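Local coordinates for hypothetical protein CG14615-PA (Drosophila melanogaster, PDB 1SQH), which is of uncharacterised function but belongs to an acetyltransferase-like superfamily and may act as a glycine N-acyltransferase, at residues A[20-25]-A[34-39]; A[80-85]-A[92-97]. All blocks are in the same frame, centred on the assembly; numbering follows the deposited sequence.

Contact 1 (A[20-25]-A[34-39]); sequences ELLDLY and FHYLLL
An antiparallel helical hairpin, built from helix 15-29 and helix 34-51, is joined here where Leu-22 and Leu-39 carry much of the packing. The segment axes pass 8.8 Å apart at 151° between their N-to-C directions. Leu-39 points at the opposite helix and pushes its CD2 branch onto the backbone, 3.5 Å from Leu-22 CA. The same methyl meets Leu-21 CG, the two side chains crossing at about a right angle, and reaches the Tyr-25 ring at CD1. Leu-22 answers from the other helix: CG lies anti to the backbone N (chi1 169°), and CD1 is carried to 3.6 Å from Leu-39 CB and 3.5 Å from Tyr-36 CE1. Farther along, Tyr-25 and Tyr-36 bring their CB atoms to 4.2 Å, and Tyr-25 CD2 lies 3.7 Å from His-35 CB, which approaches the ring obliquely. Phe-76 of helix 76-79 adds to the packing on Leu-21. Two polar ends turn elsewhere: Tyr-25 OH bonds to Gly-80 O, and His-35 ND1 bonds into strand 82-87. The two segments therefore cohere through leucine methyls, aliphatic carbons and ring carbons, while the hydroxyl of Tyr-25 and ND1 of His-35 tie the hairpin to strand 82-87 and the loop before it.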
loop_
_atom_site.group_PDB
_atom_site.type_symbol
_atom_site.label_atom_id
_atom_site.label_comp_id
_atom_site.label_asym_id
_atom_site.label_seq_id
_atom_site.Cartn_x
_atom_site.Cartn_y
_atom_site.Cartn_z
ATOM N N GLU A 20 -1.228 -6.590 -18.898
ATOM C CA GLU A 20 -0.049 -6.308 -19.717
ATOM C C GLU A 20 0.828 -5.296 -18.992
ATOM O O GLU A 20 2.050 -5.386 -19.016
ATOM C CB GLU A 20 -0.447 -5.728 -21.075
ATOM C CG GLU A 20 -0.956 -6.737 -22.078
ATOM C CD GLU A 20 -1.211 -6.102 -23.434
ATOM O OE1 GLU A 20 -2.395 -5.852 -23.767
ATOM O OE2 GLU A 20 -0.225 -5.844 -24.166
ATOM N N LEU A 21 0.189 -4.314 -18.364
ATOM C CA LEU A 21 0.920 -3.292 -17.626
ATOM C C LEU A 21 1.740 -3.966 -16.524
ATOM O O LEU A 21 2.888 -3.592 -16.268
ATOM C CB LEU A 21 -0.057 -2.303 -17.007
ATOM C CG LEU A 21 0.554 -1.089 -16.307
ATOM C CD1 LEU A 21 1.392 -0.261 -17.298
ATOM C CD2 LEU A 21 -0.577 -0.261 -15.709
ATOM N N LEU A 22 1.127 -4.954 -15.876
ATOM C CA LEU A 22 1.763 -5.709 -14.804
ATOM C C LEU A 22 3.021 -6.446 -15.288
ATOM O O LEU A 22 4.059 -6.394 -14.626
ATOM C CB LEU A 22 0.766 -6.715 -14.219
ATOM C CG LEU A 22 1.283 -7.796 -13.257
ATOM C CD1 LEU A 22 1.883 -7.167 -12.009
ATOM C CD2 LEU A 22 0.127 -8.705 -12.862
ATOM N N ASP A 23 2.939 -7.131 -16.429
ATOM C CA ASP A 23 4.112 -7.854 -16.922
ATOM C C ASP A 23 5.181 -6.916 -17.474
ATOM O O ASP A 23 6.367 -7.245 -17.473
ATOM C CB ASP A 23 3.734 -8.868 -17.995
ATOM C CG ASP A 23 4.908 -9.747 -18.382
ATOM O OD1 ASP A 23 5.364 -10.536 -17.527
ATOM O OD2 ASP A 23 5.393 -9.639 -19.530
ATOM N N LEU A 24 4.761 -5.752 -17.960
ATOM C CA LEU A 24 5.718 -4.787 -18.476
ATOM C C LEU A 24 6.624 -4.358 -17.344
ATOM O O LEU A 24 7.843 -4.283 -17.503
ATOM C CB LEU A 24 5.023 -3.548 -19.011
ATOM C CG LEU A 24 4.505 -3.552 -20.432
ATOM C CD1 LEU A 24 3.966 -2.153 -20.720
ATOM C CD2 LEU A 24 5.621 -3.918 -21.404
ATOM N N TYR A 25 6.025 -4.053 -16.199
ATOM C CA TYR A 25 6.828 -3.647 -15.066
ATOM C C TYR A 25 7.627 -4.841 -14.578
ATOM O O TYR A 25 8.795 -4.699 -14.204
ATOM C CB TYR A 25 5.957 -3.063 -13.948
ATOM C CG TYR A 25 5.656 -1.589 -14.149
ATOM C CD1 TYR A 25 4.710 -1.164 -15.085
ATOM C CD2 TYR A 25 6.372 -0.618 -13.457
ATOM C CE1 TYR A 25 4.493 0.203 -15.328
ATOM C CE2 TYR A 25 6.164 0.740 -13.691
ATOM C CZ TYR A 25 5.230 1.149 -14.627
ATOM O OH TYR A 25 5.056 2.501 -14.873
ATOM N N PHE A 34 8.181 -1.725 -6.627
ATOM C CA PHE A 34 6.926 -1.402 -5.963
ATOM C C PHE A 34 5.706 -1.166 -6.846
ATOM O O PHE A 34 4.570 -1.381 -6.406
ATOM C CB PHE A 34 7.138 -0.217 -5.028
ATOM C CG PHE A 34 7.794 -0.591 -3.731
ATOM C CD1 PHE A 34 7.023 -0.912 -2.614
ATOM C CD2 PHE A 34 9.179 -0.662 -3.632
ATOM C CE1 PHE A 34 7.623 -1.300 -1.410
ATOM C CE2 PHE A 34 9.791 -1.046 -2.438
ATOM C CZ PHE A 34 9.016 -1.365 -1.327
ATOM N N HIS A 35 5.913 -0.715 -8.076
ATOM C CA HIS A 35 4.779 -0.510 -8.955
ATOM C C HIS A 35 4.333 -1.872 -9.430
ATOM O O HIS A 35 3.134 -2.121 -9.600
ATOM C CB HIS A 35 5.151 0.417 -10.110
ATOM C CG HIS A 35 5.260 1.845 -9.684
ATOM N ND1 HIS A 35 4.153 2.628 -9.436
ATOM C CD2 HIS A 35 6.336 2.578 -9.309
ATOM C CE1 HIS A 35 4.543 3.782 -8.921
ATOM N NE2 HIS A 35 5.862 3.776 -8.831
ATOM N N TYR A 36 5.292 -2.771 -9.616
ATOM C CA TYR A 36 4.936 -4.123 -10.006
ATOM C C TYR A 36 4.127 -4.739 -8.856
ATOM O O TYR A 36 3.105 -5.395 -9.080
ATOM C CB TYR A 36 6.191 -4.970 -10.243
ATOM C CG TYR A 36 5.914 -6.452 -10.132
ATOM C CD1 TYR A 36 5.260 -7.137 -11.156
ATOM C CD2 TYR A 36 6.258 -7.161 -8.975
ATOM C CE1 TYR A 36 4.951 -8.485 -11.042
ATOM C CE2 TYR A 36 5.952 -8.516 -8.848
ATOM C CZ TYR A 36 5.298 -9.174 -9.889
ATOM O OH TYR A 36 5.014 -10.520 -9.785
ATOM N N LEU A 37 4.592 -4.521 -7.624
ATOM C CA LEU A 37 3.922 -5.081 -6.451
ATOM C C LEU A 37 2.495 -4.567 -6.328
ATOM O O LEU A 37 1.573 -5.332 -6.027
ATOM C CB LEU A 37 4.731 -4.773 -5.186
ATOM C CG LEU A 37 6.013 -5.627 -5.169
ATOM C CD1 LEU A 37 6.935 -5.258 -4.010
ATOM C CD2 LEU A 37 5.595 -7.095 -5.082
ATOM N N LEU A 38 2.324 -3.271 -6.581
ATOM C CA LEU A 38 1.023 -2.632 -6.534
ATOM C C LEU A 38 0.109 -3.279 -7.582
ATOM O O LEU A 38 -1.027 -3.654 -7.277
ATOM C CB LEU A 38 1.196 -1.131 -6.796
ATOM C CG LEU A 38 0.053 -0.198 -7.216
ATOM C CD1 LEU A 38 -1.273 -0.689 -6.700
ATOM C CD2 LEU A 38 0.367 1.204 -6.684
ATOM N N LEU A 39 0.625 -3.422 -8.801
ATOM C CA LEU A 39 -0.131 -4.023 -9.899
ATOM C C LEU A 39 -0.413 -5.485 -9.578
ATOM O O LEU A 39 -1.541 -5.980 -9.743
ATOM C CB LEU A 39 0.654 -3.905 -11.213
ATOM C CG LEU A 39 0.321 -2.747 -12.171
ATOM C CD1 LEU A 39 0.102 -1.462 -11.410
ATOM C CD2 LEU A 39 1.464 -2.580 -13.180
#

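Contact 2 (A[80-85]-A[92-97])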
loop_
_atom_site.group_PDB
_atom_site.type_symbol
_atom_site.label_atom_id
_atom_site.label_comp_id
_atom_site.label_asym_id
_atom_site.label_seq_id
_atom_site.Cartn_x
_atom_site.Cartn_y
_atom_site.Cartn_z
ATOM N N GLY A 80 5.319 2.654 -20.049
ATOM C CA GLY A 80 4.640 2.156 -18.862
ATOM C C GLY A 80 3.853 3.239 -18.137
ATOM O O GLY A 80 3.541 3.108 -16.953
ATOM N N THR A 81 3.519 4.303 -18.857
ATOM C CA THR A 81 2.792 5.434 -18.280
ATOM C C THR A 81 1.405 5.053 -17.762
ATOM O O THR A 81 0.550 4.580 -18.515
ATOM C CB THR A 81 2.668 6.593 -19.319
ATOM O OG1 THR A 81 3.977 6.968 -19.769
ATOM C CG2 THR A 81 2.009 7.814 -18.700
ATOM N N TYR A 82 1.180 5.261 -16.469
ATOM C CA TYR A 82 -0.109 4.928 -15.901
ATOM C C TYR A 82 -0.463 5.819 -14.721
ATOM O O TYR A 82 0.388 6.469 -14.109
ATOM C CB TYR A 82 -0.130 3.460 -15.457
ATOM C CG TYR A 82 0.278 3.248 -14.019
ATOM C CD1 TYR A 82 -0.678 3.156 -13.008
ATOM C CD2 TYR A 82 1.621 3.168 -13.663
ATOM C CE1 TYR A 82 -0.308 2.989 -11.676
ATOM C CE2 TYR A 82 2.003 2.998 -12.326
ATOM C CZ TYR A 82 1.032 2.910 -11.341
ATOM O OH TYR A 82 1.416 2.732 -10.028
ATOM N N VAL A 83 -1.746 5.842 -14.414
ATOM C CA VAL A 83 -2.251 6.604 -13.294
ATOM C C VAL A 83 -3.392 5.753 -12.797
ATOM O O VAL A 83 -4.251 5.335 -13.584
ATOM C CB VAL A 83 -2.805 8.011 -13.711
ATOM C CG1 VAL A 83 -3.429 8.704 -12.499
ATOM C CG2 VAL A 83 -1.689 8.878 -14.288
ATOM N N SER A 84 -3.378 5.469 -11.501
ATOM C CA SER A 84 -4.441 4.685 -10.888
ATOM C C SER A 84 -5.218 5.578 -9.929
ATOM O O SER A 84 -4.666 6.523 -9.346
ATOM C CB SER A 84 -3.864 3.487 -10.134
ATOM O OG SER A 84 -2.862 3.904 -9.233
ATOM N N LEU A 85 -6.507 5.287 -9.796
ATOM C CA LEU A 85 -7.377 6.030 -8.904
ATOM C C LEU A 85 -8.026 5.038 -7.951
ATOM O O LEU A 85 -8.584 4.023 -8.387
ATOM C CB LEU A 85 -8.436 6.783 -9.709
ATOM C CG LEU A 85 -7.924 7.958 -10.556
ATOM C CD1 LEU A 85 -9.102 8.596 -11.304
ATOM C CD2 LEU A 85 -7.255 8.986 -9.667
ATOM N N SER A 92 -7.134 8.359 -3.708
ATOM C CA SER A 92 -5.700 8.117 -3.651
ATOM C C SER A 92 -5.216 7.929 -5.079
ATOM O O SER A 92 -5.838 7.205 -5.860
ATOM C CB SER A 92 -5.401 6.870 -2.821
ATOM O OG SER A 92 -5.727 7.088 -1.460
ATOM N N VAL A 93 -4.114 8.594 -5.412
ATOM C CA VAL A 93 -3.555 8.521 -6.752
ATOM C C VAL A 93 -2.132 7.981 -6.760
ATOM O O VAL A 93 -1.299 8.350 -5.928
ATOM C CB VAL A 93 -3.536 9.923 -7.440
ATOM C CG1 VAL A 93 -3.079 9.794 -8.879
ATOM C CG2 VAL A 93 -4.914 10.559 -7.385
ATOM N N SER A 94 -1.875 7.085 -7.702
ATOM C CA SER A 94 -0.551 6.502 -7.891
ATOM C C SER A 94 -0.235 6.693 -9.365
ATOM O O SER A 94 -1.139 6.677 -10.199
ATOM C CB SER A 94 -0.544 5.003 -7.569
ATOM O OG SER A 94 0.728 4.441 -7.857
ATOM N N PHE A 95 1.037 6.878 -9.690
ATOM C CA PHE A 95 1.420 7.059 -11.080
ATOM C C PHE A 95 2.915 6.877 -11.301
ATOM O O PHE A 95 3.723 7.048 -10.387
ATOM C CB PHE A 95 0.995 8.447 -11.564
ATOM C CG PHE A 95 1.592 9.576 -10.772
ATOM C CD1 PHE A 95 2.893 10.006 -11.011
ATOM C CD2 PHE A 95 0.857 10.196 -9.763
ATOM C CE1 PHE A 95 3.453 11.047 -10.259
ATOM C CE2 PHE A 95 1.409 11.234 -9.009
ATOM C CZ PHE A 95 2.709 11.655 -9.259
ATOM N N PHE A 96 3.264 6.523 -12.532
ATOM C CA PHE A 96 4.648 6.333 -12.917
ATOM C C PHE A 96 4.774 6.282 -14.427
ATOM O O PHE A 96 3.793 6.141 -15.146
ATOM C CB PHE A 96 5.230 5.031 -12.346
ATOM C CG PHE A 96 6.732 5.017 -12.324
ATOM C CD1 PHE A 96 7.424 5.677 -11.310
ATOM C CD2 PHE A 96 7.461 4.440 -13.368
ATOM C CE1 PHE A 96 8.820 5.769 -11.328
ATOM C CE2 PHE A 96 8.855 4.523 -13.407
ATOM C CZ PHE A 96 9.537 5.192 -12.382
ATOM N N SER A 97 6.008 6.405 -14.884
ATOM C CA SER A 97 6.357 6.333 -16.291
ATOM C C SER A 97 7.869 6.396 -16.301
ATOM O O SER A 97 8.467 7.029 -15.428
ATOM C CB SER A 97 5.792 7.517 -17.083
ATOM O OG SER A 97 6.231 7.432 -18.434
HETATM O O HOH W 1 -4.373 4.571 -6.899
#
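Ser-94 OG is held by Tyr-82 OH at 2.8 Å and also by Asn-126 ND2 of the neighbouring strand, while the tyrosine hydroxyl has a second partner in His-35 ND1. This polar chain lies on the face carrying Tyr-82, Ser-84, Ser-94 and Phe-96 in the antiparallel beta hairpin formed by strands 82-87 and 91-96, within a mixed sheet. Tyr-82 and Phe-96 form a hydrogen-bonded pair: the amide N of Tyr-82 meets Phe-96 O at 3.1 Å, nearly in line with the carbonyl (166°), whereas the return bond from Phe-96 N approaches Tyr-82 O tilted 24° from the carbonyl plane. Ser-84 and Ser-94 repeat the pattern, with Ser-84 N at 2.9 Å from Ser-94 O. The Tyr-82 ring reaches over the partner strand, and Phe-95 CA sits above one of its faces, offset toward the rim. Val-83, Leu-85, Val-93 and Phe-95 occupy the other face of the sheet. There Val-83 CG2 lies beside Phe-95 CB, both side chains pointing the same way, and Leu-85 CD2 touches Val-93 CG2 at 3.6 Å; helix 104-112 packs on this side through Leu-106 and Leu-110. With chi1 at 52°, Ser-84 OG sits between its own N and carbonyl carbon and lies 2.9 Å from a water O that also donates to Ser-92 O, at 3.2 Å.

In the fold
From the N terminus the chain folds back on itself at contact 1, where a short connection after helix 15-29 returns it along helix 34-51. Only later does it enter strand 82-87 and turn into strand 91-96, closing contact 2. The two loops thus follow in series, neither nested nor crossed, and the centres of the two contacts lie about 11 Å apart. The helical pair rests on the sheet face carrying Tyr-82, Ser-94 and Phe-96, and Leu-38 CD2 approaches Ser-94 OG to 3.5 Å. Polar links and packing together fasten hairpin to hairpin, while helix 104-112 lies on the opposite face, so the two strands have helices against both faces.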